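Local atomic coordinates of alkaline phosphatase D (Bacillus subtilis, PDB entry 2YEQ), a protein that hydrolyses phosphate esters, acting as a secreted phosphodiesterase and alkaline phosphatase with iron and calcium in its active site. Residues C124-H129 with Y152-G157; H171-I176 with R183-Q188; E175-Q180 with V232-A237. One frame throughout, in Å; residues are numbered along the deposited sequence.

Interaction 1: residues C124-H129 with Y152-G157. With FE (Fe (III) ion), chain B.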
# COMPACT_ATOMS: atom_id res chain seq x y z
N CYS A 124 0.84 1.18 5.67
CA CYS A 124 0.70 1.16 7.14
C CYS A 124 1.12 2.46 7.85
O CYS A 124 2.20 2.59 8.49
CB CYS A 124 1.37 -0.08 7.75
SG CYS A 124 0.59 -1.70 7.22
N GLN A 125 0.21 3.42 7.80
CA GLN A 125 0.47 4.77 8.29
C GLN A 125 -0.47 5.21 9.41
O GLN A 125 -1.03 6.30 9.35
CB GLN A 125 0.45 5.75 7.13
CG GLN A 125 -0.82 5.78 6.28
CD GLN A 125 -0.58 6.31 4.92
OE1 GLN A 125 0.49 6.08 4.32
NE2 GLN A 125 -1.58 7.00 4.37
N GLN A 126 -0.59 4.39 10.45
CA GLN A 126 -1.46 4.68 11.59
C GLN A 126 -1.14 6.11 12.05
O GLN A 126 -0.06 6.39 12.54
CB GLN A 126 -1.25 3.68 12.73
CG GLN A 126 -2.51 3.16 13.42
CD GLN A 126 -3.20 4.19 14.33
OE1 GLN A 126 -3.21 5.36 14.02
NE2 GLN A 126 -3.79 3.74 15.46
N TYR A 127 -2.10 7.01 11.89
CA TYR A 127 -1.92 8.44 12.17
C TYR A 127 -1.52 8.71 13.59
O TYR A 127 -0.71 9.62 13.88
CB TYR A 127 -3.22 9.17 11.82
CG TYR A 127 -3.26 10.68 11.98
CD1 TYR A 127 -2.86 11.53 10.94
CD2 TYR A 127 -3.75 11.25 13.14
CE1 TYR A 127 -2.95 12.91 11.07
CE2 TYR A 127 -3.83 12.63 13.28
CZ TYR A 127 -3.42 13.45 12.26
OH TYR A 127 -3.49 14.82 12.41
N GLU A 128 -2.04 7.89 14.49
CA GLU A 128 -1.81 8.11 15.91
C GLU A 128 -0.42 7.67 16.36
O GLU A 128 0.06 8.12 17.42
CB GLU A 128 -2.82 7.31 16.73
CG GLU A 128 -4.29 7.59 16.40
CD GLU A 128 -5.22 6.80 17.33
OE1 GLU A 128 -5.06 5.53 17.44
OE2 GLU A 128 -6.07 7.45 17.98
N HIS A 129 0.22 6.78 15.60
CA HIS A 129 1.47 6.15 16.05
C HIS A 129 2.73 6.98 15.79
O HIS A 129 3.77 6.73 16.40
CB HIS A 129 1.61 4.76 15.43
CG HIS A 129 0.63 3.78 16.00
ND1 HIS A 129 0.73 2.42 15.80
CD2 HIS A 129 -0.45 3.96 16.79
CE1 HIS A 129 -0.26 1.81 16.43
NE2 HIS A 129 -0.99 2.73 17.04
N TYR A 152 -3.74 2.54 4.35
CA TYR A 152 -3.63 3.97 4.13
C TYR A 152 -4.37 4.78 5.19
O TYR A 152 -3.92 5.89 5.54
CB TYR A 152 -4.15 4.32 2.75
CG TYR A 152 -3.88 5.72 2.29
CD1 TYR A 152 -4.68 6.78 2.71
CD2 TYR A 152 -2.85 6.00 1.38
CE1 TYR A 152 -4.45 8.09 2.25
CE2 TYR A 152 -2.61 7.32 0.92
CZ TYR A 152 -3.42 8.35 1.37
OH TYR A 152 -3.21 9.63 0.93
N ILE A 153 -5.51 4.26 5.68
CA ILE A 153 -6.13 4.74 6.91
C ILE A 153 -6.33 3.57 7.86
O ILE A 153 -6.22 2.43 7.43
CB ILE A 153 -7.52 5.39 6.68
CG1 ILE A 153 -8.53 4.37 6.12
CG2 ILE A 153 -7.41 6.62 5.76
CD1 ILE A 153 -10.00 4.80 6.25
N TYR A 154 -6.57 3.88 9.14
CA TYR A 154 -7.01 2.91 10.13
C TYR A 154 -8.38 3.39 10.63
O TYR A 154 -8.68 4.60 10.58
CB TYR A 154 -6.02 2.76 11.30
CG TYR A 154 -4.75 2.01 10.92
CD1 TYR A 154 -3.82 2.57 10.03
CD2 TYR A 154 -4.51 0.73 11.39
CE1 TYR A 154 -2.67 1.90 9.65
CE2 TYR A 154 -3.35 0.02 11.02
CZ TYR A 154 -2.45 0.61 10.13
OH TYR A 154 -1.30 -0.04 9.77
N GLU A 155 -9.18 2.45 11.12
CA GLU A 155 -10.60 2.67 11.40
C GLU A 155 -10.94 2.99 12.83
O GLU A 155 -12.09 3.37 13.15
CB GLU A 155 -11.39 1.44 10.94
CG GLU A 155 -11.37 0.25 11.93
CD GLU A 155 -10.18 -0.69 11.74
OE1 GLU A 155 -9.20 -0.29 11.07
OE2 GLU A 155 -10.21 -1.82 12.30
N TYR A 156 -9.97 2.83 13.72
CA TYR A 156 -10.19 2.89 15.15
C TYR A 156 -10.65 4.24 15.69
O TYR A 156 -10.47 5.28 15.05
CB TYR A 156 -8.93 2.47 15.89
CG TYR A 156 -8.51 1.04 15.61
CD1 TYR A 156 -9.22 -0.02 16.15
CD2 TYR A 156 -7.43 0.75 14.78
CE1 TYR A 156 -8.87 -1.32 15.89
CE2 TYR A 156 -7.08 -0.54 14.49
CZ TYR A 156 -7.80 -1.58 15.03
OH TYR A 156 -7.45 -2.87 14.76
N GLY A 157 -11.30 4.19 16.85
CA GLY A 157 -11.46 5.34 17.71
C GLY A 157 -10.15 5.63 18.41
O GLY A 157 -9.14 4.95 18.18
FE FE B . -0.95 -1.92 9.19
O HOH W 1 -6.62 3.97 18.51

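Interaction 2: residues H171-I176 with R183-Q188. With NA (sodium ion), chain C; EDO (1,2-ethanediol), chain S; EDO (1,2-ethanediol), chain D; EDO (1,2-ethanediol), chain F.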
# COMPACT_ATOMS: atom_id res chain seq x y z
N HIS A 171 -7.02 9.88 16.72
CA HIS A 171 -8.05 9.80 15.72
C HIS A 171 -9.16 10.80 16.00
O HIS A 171 -9.40 11.16 17.14
CB HIS A 171 -8.59 8.37 15.61
CG HIS A 171 -7.74 7.48 14.76
ND1 HIS A 171 -7.45 6.18 15.10
CD2 HIS A 171 -7.12 7.71 13.58
CE1 HIS A 171 -6.68 5.65 14.16
NE2 HIS A 171 -6.48 6.55 13.22
N ASN A 172 -9.79 11.25 14.92
CA ASN A 172 -10.76 12.35 14.93
C ASN A 172 -12.14 11.96 15.44
O ASN A 172 -12.93 12.84 15.76
CB ASN A 172 -10.93 12.90 13.50
CG ASN A 172 -11.65 11.89 12.54
OD1 ASN A 172 -11.20 10.75 12.35
ND2 ASN A 172 -12.74 12.32 11.94
N SER A 173 -12.41 10.65 15.50
CA SER A 173 -13.73 10.16 15.82
C SER A 173 -13.67 8.78 16.47
O SER A 173 -12.62 8.14 16.50
CB SER A 173 -14.57 10.07 14.55
OG SER A 173 -14.17 8.99 13.70
N ALA A 174 -14.81 8.33 16.99
CA ALA A 174 -14.98 6.92 17.34
C ALA A 174 -14.78 6.07 16.10
O ALA A 174 -14.69 6.58 14.99
CB ALA A 174 -16.41 6.65 17.92
N GLU A 175 -14.75 4.76 16.30
CA GLU A 175 -14.59 3.83 15.19
C GLU A 175 -15.55 4.17 14.06
O GLU A 175 -16.76 4.33 14.29
CB GLU A 175 -14.79 2.37 15.64
CG GLU A 175 -14.60 1.37 14.47
CD GLU A 175 -14.65 -0.10 14.88
OE1 GLU A 175 -14.94 -0.39 16.05
OE2 GLU A 175 -14.40 -0.99 14.02
N ILE A 176 -15.01 4.22 12.85
CA ILE A 176 -15.71 4.70 11.69
C ILE A 176 -16.61 3.64 11.04
O ILE A 176 -16.19 2.51 10.81
CB ILE A 176 -14.75 5.35 10.67
CG1 ILE A 176 -13.70 4.35 10.14
CG2 ILE A 176 -14.05 6.53 11.36
CD1 ILE A 176 -12.67 5.02 9.13
N ARG A 183 -15.15 9.26 5.15
CA ARG A 183 -14.71 10.46 4.45
C ARG A 183 -13.89 11.35 5.38
O ARG A 183 -12.81 11.85 4.99
CB ARG A 183 -15.90 11.24 3.90
CG ARG A 183 -16.53 10.66 2.68
CD ARG A 183 -17.87 11.37 2.41
NE ARG A 183 -18.38 11.10 1.09
CZ ARG A 183 -19.56 11.48 0.64
NH1 ARG A 183 -20.40 12.17 1.41
NH2 ARG A 183 -19.90 11.22 -0.60
N ASN A 184 -14.38 11.54 6.61
CA ASN A 184 -13.69 12.36 7.58
C ASN A 184 -12.37 11.75 8.02
O ASN A 184 -11.38 12.47 8.27
CB ASN A 184 -14.60 12.68 8.79
CG ASN A 184 -15.75 13.60 8.42
OD1 ASN A 184 -15.72 14.24 7.37
ND2 ASN A 184 -16.78 13.65 9.27
N ARG A 185 -12.31 10.43 8.13
CA ARG A 185 -11.06 9.79 8.49
C ARG A 185 -10.04 9.95 7.33
O ARG A 185 -8.87 10.23 7.60
CB ARG A 185 -11.27 8.31 8.78
CG ARG A 185 -10.02 7.57 9.21
CD ARG A 185 -9.43 8.08 10.48
NE ARG A 185 -10.36 8.26 11.60
CZ ARG A 185 -10.64 7.38 12.55
NH1 ARG A 185 -10.11 6.15 12.52
NH2 ARG A 185 -11.47 7.73 13.55
N HIS A 186 -10.46 9.74 6.09
CA HIS A 186 -9.57 10.02 4.93
C HIS A 186 -9.07 11.46 4.95
O HIS A 186 -7.90 11.72 4.70
CB HIS A 186 -10.21 9.73 3.57
CG HIS A 186 -10.12 8.29 3.15
ND1 HIS A 186 -9.24 7.70 2.28
CD2 HIS A 186 -10.86 7.29 3.60
CE1 HIS A 186 -9.51 6.39 2.20
NE2 HIS A 186 -10.47 6.12 3.03
N ALA A 187 -9.95 12.40 5.28
CA ALA A 187 -9.57 13.80 5.38
C ALA A 187 -8.56 14.04 6.51
O ALA A 187 -7.63 14.84 6.33
CB ALA A 187 -10.81 14.68 5.57
N GLN A 188 -8.70 13.36 7.65
CA GLN A 188 -7.75 13.53 8.74
C GLN A 188 -6.34 13.15 8.30
O GLN A 188 -5.40 13.88 8.56
CB GLN A 188 -8.11 12.70 9.97
CG GLN A 188 -7.05 12.76 11.05
CD GLN A 188 -7.43 12.03 12.32
OE1 GLN A 188 -7.95 10.90 12.26
NE2 GLN A 188 -7.16 12.65 13.48
NA NA C . -13.87 -2.88 15.08
C1 EDO S . -17.76 10.28 16.40
O1 EDO S . -16.87 10.31 17.54
C2 EDO S . -17.96 8.85 15.88
O2 EDO S . -18.75 8.87 14.68
C1 EDO D . -18.80 11.68 10.84
O1 EDO D . -20.12 12.12 11.22
C2 EDO D . -17.86 11.54 12.04
O2 EDO D . -16.52 11.92 11.70
C1 EDO F . -12.66 12.29 19.29
O1 EDO F . -11.24 12.44 19.32
C2 EDO F . -13.08 10.98 19.93
O2 EDO F . -14.51 10.92 20.01
O HOH W 2 -15.95 -3.30 15.68
O HOH W 3 -13.22 -5.01 15.58
O HOH W 4 -11.73 -2.54 14.46

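Interaction 3: residues E175-Q180 with V232-A237. With NA (sodium ion), chain C; PE5 (3,6,9,12,15,18,21,24-octaoxahexacosan-1-ol), chain J; EDO (1,2-ethanediol), chain Q; EDO (1,2-ethanediol), chain O.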
# COMPACT_ATOMS: atom_id res chain seq x y z
N GLU A 175 -14.75 4.76 16.30
CA GLU A 175 -14.59 3.83 15.19
C GLU A 175 -15.55 4.17 14.06
O GLU A 175 -16.76 4.33 14.29
CB GLU A 175 -14.79 2.37 15.64
CG GLU A 175 -14.60 1.37 14.47
CD GLU A 175 -14.65 -0.10 14.88
OE1 GLU A 175 -14.94 -0.39 16.05
OE2 GLU A 175 -14.40 -0.99 14.02
N ILE A 176 -15.01 4.22 12.85
CA ILE A 176 -15.71 4.70 11.69
C ILE A 176 -16.61 3.64 11.04
O ILE A 176 -16.19 2.51 10.81
CB ILE A 176 -14.75 5.35 10.67
CG1 ILE A 176 -13.70 4.35 10.14
CG2 ILE A 176 -14.05 6.53 11.36
CD1 ILE A 176 -12.67 5.02 9.13
N ILE A 177 -17.86 4.04 10.75
CA ILE A 177 -18.89 3.11 10.27
C ILE A 177 -19.57 3.61 9.03
O ILE A 177 -19.75 2.87 8.07
CB ILE A 177 -19.98 2.89 11.35
CG1 ILE A 177 -19.36 2.31 12.62
CG2 ILE A 177 -21.12 2.00 10.79
CD1 ILE A 177 -18.64 1.00 12.40
N THR A 178 -19.99 4.87 9.03
CA THR A 178 -20.77 5.43 7.92
C THR A 178 -19.87 6.06 6.86
O THR A 178 -18.69 6.34 7.11
CB THR A 178 -21.68 6.55 8.41
OG1 THR A 178 -20.86 7.59 8.89
CG2 THR A 178 -22.62 6.09 9.55
N LEU A 179 -20.44 6.32 5.71
CA LEU A 179 -19.76 7.02 4.65
C LEU A 179 -19.12 8.31 5.14
O LEU A 179 -17.94 8.59 4.85
CB LEU A 179 -20.69 7.27 3.47
CG LEU A 179 -20.11 8.04 2.26
CD1 LEU A 179 -18.91 7.33 1.61
CD2 LEU A 179 -21.22 8.29 1.25
N GLN A 180 -19.85 9.09 5.92
CA GLN A 180 -19.32 10.36 6.41
C GLN A 180 -18.15 10.10 7.36
O GLN A 180 -17.15 10.79 7.30
CB GLN A 180 -20.43 11.22 7.07
CG GLN A 180 -20.29 12.72 6.85
CD GLN A 180 -19.99 13.12 5.40
OE1 GLN A 180 -20.65 12.68 4.46
NE2 GLN A 180 -18.95 13.93 5.22
N VAL A 232 -21.32 -5.49 5.31
CA VAL A 232 -21.48 -5.21 3.90
C VAL A 232 -21.80 -3.73 3.64
O VAL A 232 -21.31 -3.13 2.67
CB VAL A 232 -22.53 -6.13 3.26
CG1 VAL A 232 -22.74 -5.78 1.76
CG2 VAL A 232 -22.09 -7.59 3.42
N LEU A 233 -22.62 -3.15 4.50
CA LEU A 233 -22.92 -1.73 4.41
C LEU A 233 -21.65 -0.92 4.70
O LEU A 233 -21.36 0.06 4.04
CB LEU A 233 -24.02 -1.36 5.40
CG LEU A 233 -25.40 -1.93 5.05
CD1 LEU A 233 -26.36 -1.70 6.23
CD2 LEU A 233 -25.89 -1.27 3.77
N ARG A 234 -20.90 -1.37 5.69
CA ARG A 234 -19.65 -0.72 6.03
C ARG A 234 -18.62 -0.78 4.88
O ARG A 234 -17.95 0.21 4.58
CB ARG A 234 -19.10 -1.37 7.27
CG ARG A 234 -18.06 -0.61 7.93
CD ARG A 234 -17.65 -1.29 9.17
NE ARG A 234 -16.59 -0.56 9.81
CZ ARG A 234 -16.03 -0.89 10.95
NH1 ARG A 234 -16.44 -1.93 11.66
NH2 ARG A 234 -15.05 -0.13 11.42
N ARG A 235 -18.54 -1.92 4.19
CA ARG A 235 -17.63 -2.04 3.07
C ARG A 235 -18.02 -1.13 1.92
O ARG A 235 -17.14 -0.53 1.28
CB ARG A 235 -17.53 -3.50 2.58
CG ARG A 235 -16.28 -3.76 1.75
CD ARG A 235 -16.13 -5.22 1.37
NE ARG A 235 -16.70 -5.53 0.07
CZ ARG A 235 -16.54 -6.70 -0.55
NH1 ARG A 235 -15.86 -7.66 0.04
NH2 ARG A 235 -17.07 -6.91 -1.74
N ALA A 236 -19.31 -0.99 1.65
CA ALA A 236 -19.77 -0.05 0.64
C ALA A 236 -19.37 1.41 0.97
O ALA A 236 -18.93 2.13 0.08
CB ALA A 236 -21.32 -0.17 0.43
N ALA A 237 -19.54 1.81 2.21
CA ALA A 237 -19.15 3.15 2.68
C ALA A 237 -17.63 3.37 2.55
O ALA A 237 -17.19 4.39 2.03
CB ALA A 237 -19.58 3.35 4.10
NA NA C . -13.87 -2.88 15.08
C48 PE5 J . -24.45 -0.35 13.06
C50 PE5 J . -23.24 -0.27 13.99
O1 PE5 J . -22.19 -1.19 13.63
C1 PE5 J . -22.01 -1.39 12.21
C2 PE5 J . -20.68 -2.10 11.88
O2 PE5 J . -20.11 -2.78 13.01
C1 EDO Q . -23.23 2.21 7.98
O1 EDO Q . -22.16 1.47 7.37
C2 EDO Q . -24.26 2.74 6.98
O2 EDO Q . -23.69 2.86 5.68
C1 EDO O . -22.61 8.91 11.74
O1 EDO O . -21.57 8.94 12.74
C2 EDO O . -22.25 9.77 10.53
O2 EDO O . -23.10 9.48 9.41
O HOH W 2 -15.95 -3.30 15.68
O HOH W 3 -13.22 -5.01 15.58
O HOH W 4 -11.73 -2.54 14.46

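Interaction 1: residues C124-H129 with Y152-G157
Tyr-152 meets Gln-125 twice. Its carbonyl O accepts a hydrogen bond from Gln-125 NE2 at 2.8 Å, using a lone pair of the carbonyl, though the N-H...O angle is a bent 132°. The same NE2 lies over the centre of the Tyr-152 ring, 3.2 Å above its plane. Gln-125 OE1 is held by Tyr-135, so both ends of the buried amide have partners. With an alanine here, the Tyr-152 carbonyl would probably lose its donor from this loop and the ring the amide over one face.

Tyr-154 has the largest share of the contact. Gln-126 CG sits over the ring centre in a CH-pi contact, 3.6 Å from the centroid. The backbone N of Gln-125 lies at the ring edge. Tyr-154 CG stands anti to its carbonyl carbon (chi1 -73°), which brings the ring under Gln-126 CG and its OH to the iron, at 2.0 Å. Ser-412 OG is hydrogen-bonded to the same OH. Cys-124 SG binds the iron at 2.5 Å.

Gly-157 closes the contact through water. One water donates to Gly-157 O and to Glu-128 OE1, while Gln-126 NE2 donates to the same OE1 in a nearly straight bond of 3.0 Å. Glu-128 OE2 takes the backbone N of His-171.

Both loops follow neighbouring parallel strands of the ten-stranded mixed sheet. With Asp-151 and His-382, Cys-124 and Tyr-154 form the iron site of this calcineurin-like phosphatase.

Interaction 2: residues H171-I176 with R183-Q188
Arg-185 is packed tightly between His-171 and Ile-176. The guanidinium stacks on the His-171 ring almost in parallel (4°), 4.0 Å from centre to centre. Ile-176 CG2 covers the opposite face, and Ile-176 CD1 touches the CB and CG of the arginine. The Arg-185 chain folds back at chi2 (62°) and chi3 (48°), which lays the guanidinium along the loop. Asn-172 OD1 reaches its edge and takes the NE hydrogen at 2.7 Å, almost head-on to the carbonyl oxygen. NH2 adds a weak bond to Ser-173 OG. Asn-172 N gives a bent bond of 3.3 Å to Gln-188 OE1, whose amide NE2 is held by Thr-170 O.

The side around Asn-172 ND2, Ala-174 and Asn-184 is looser. Asn-172 ND2 comes no nearer to the helix than Asn-184 CB, at 3.7 Å, and an ethanediol lies about as close. Asn-184 ND2 and Ala-174 N bind 1,2-ethanediol molecules, probably from the crystallisation liquor.

The partners named here for the arginine are neutral oxygens, a ring and two methyl groups. Its charge is probably stabilised by carbonyl and hydroxyl dipoles. His-171 NE2 is hydrogen-bonded to Tyr-189 OH, and the stacked arginine would tend to disfavour a protonated His-171.

Interaction 3: residues E175-Q180 with V232-A237
Glu-175 meets Arg-234 in a salt bridge. Its OE2 accepts from NH2 at 2.8 Å with an angle of 160°, and a weak bond comes from NH1 at 3.3 Å. The oxygen lies near the guanidinium plane but is approached on the anti side of the carboxylate. The two planes are 60° apart. The same OE2 binds the sodium ion at 2.2 Å, and OE1 is a more distant ligand of it at 2.9 Å.

Ile-176 brings its carbonyl O to 2.9 Å from Arg-234 NH2. Ile-177 follows and puts CD1 over the centre of the guanidinium, 3.5 Å above its plane. Arg-234 reaches it fully extended, CG anti to the backbone N (chi1 -164°). Its NE is hydrogen-bonded to Tyr-182 OH.

Thr-178 is the N-cap of helix 179-190. From here the contact is van der Waals packing of side chains on backbone. Ala-237 CB comes within 3.5 Å of Leu-179 N, and Leu-179 CD1 lies against Ala-237 O. The CA atoms of Leu-179 and Ala-237 are 4.4 Å apart, and the small alanine probably allows this close approach.

Glu-214 and Gln-517 also bind the sodium, and three waters join them. Glu-175 OE2 therefore serves two cations at once. Its negative charge is probably offset in part by the sodium and Arg-234, although Glu-214 brings a second carboxylate to the ion. The salt bridge is likely to hold the carboxylate in position for the metal.

The contacts form a series leading outward from the iron. Interactions 1 and 2 have centres about 9 Å apart. They are joined by Arg-185 NH1, which lies 2.7 Å from Tyr-156 O and 2.9 Å from Tyr-154 O, so the arginine ties helix 179-190 to the loop of the iron ligand Tyr-154. The side chain of His-171 and the iron ion are about 11 Å apart. Interactions 2 and 3, with centres about 11 Å apart, share Glu-175, Ile-176 and the sodium ion. The Ile-176 side chain packs on Arg-185, while the Glu-175 carboxylate bonds Arg-234. Interaction 3 also touches interaction 1, through Ile-176 N and Glu-155 O at 3.1 Å; their centres are about 16 Å apart.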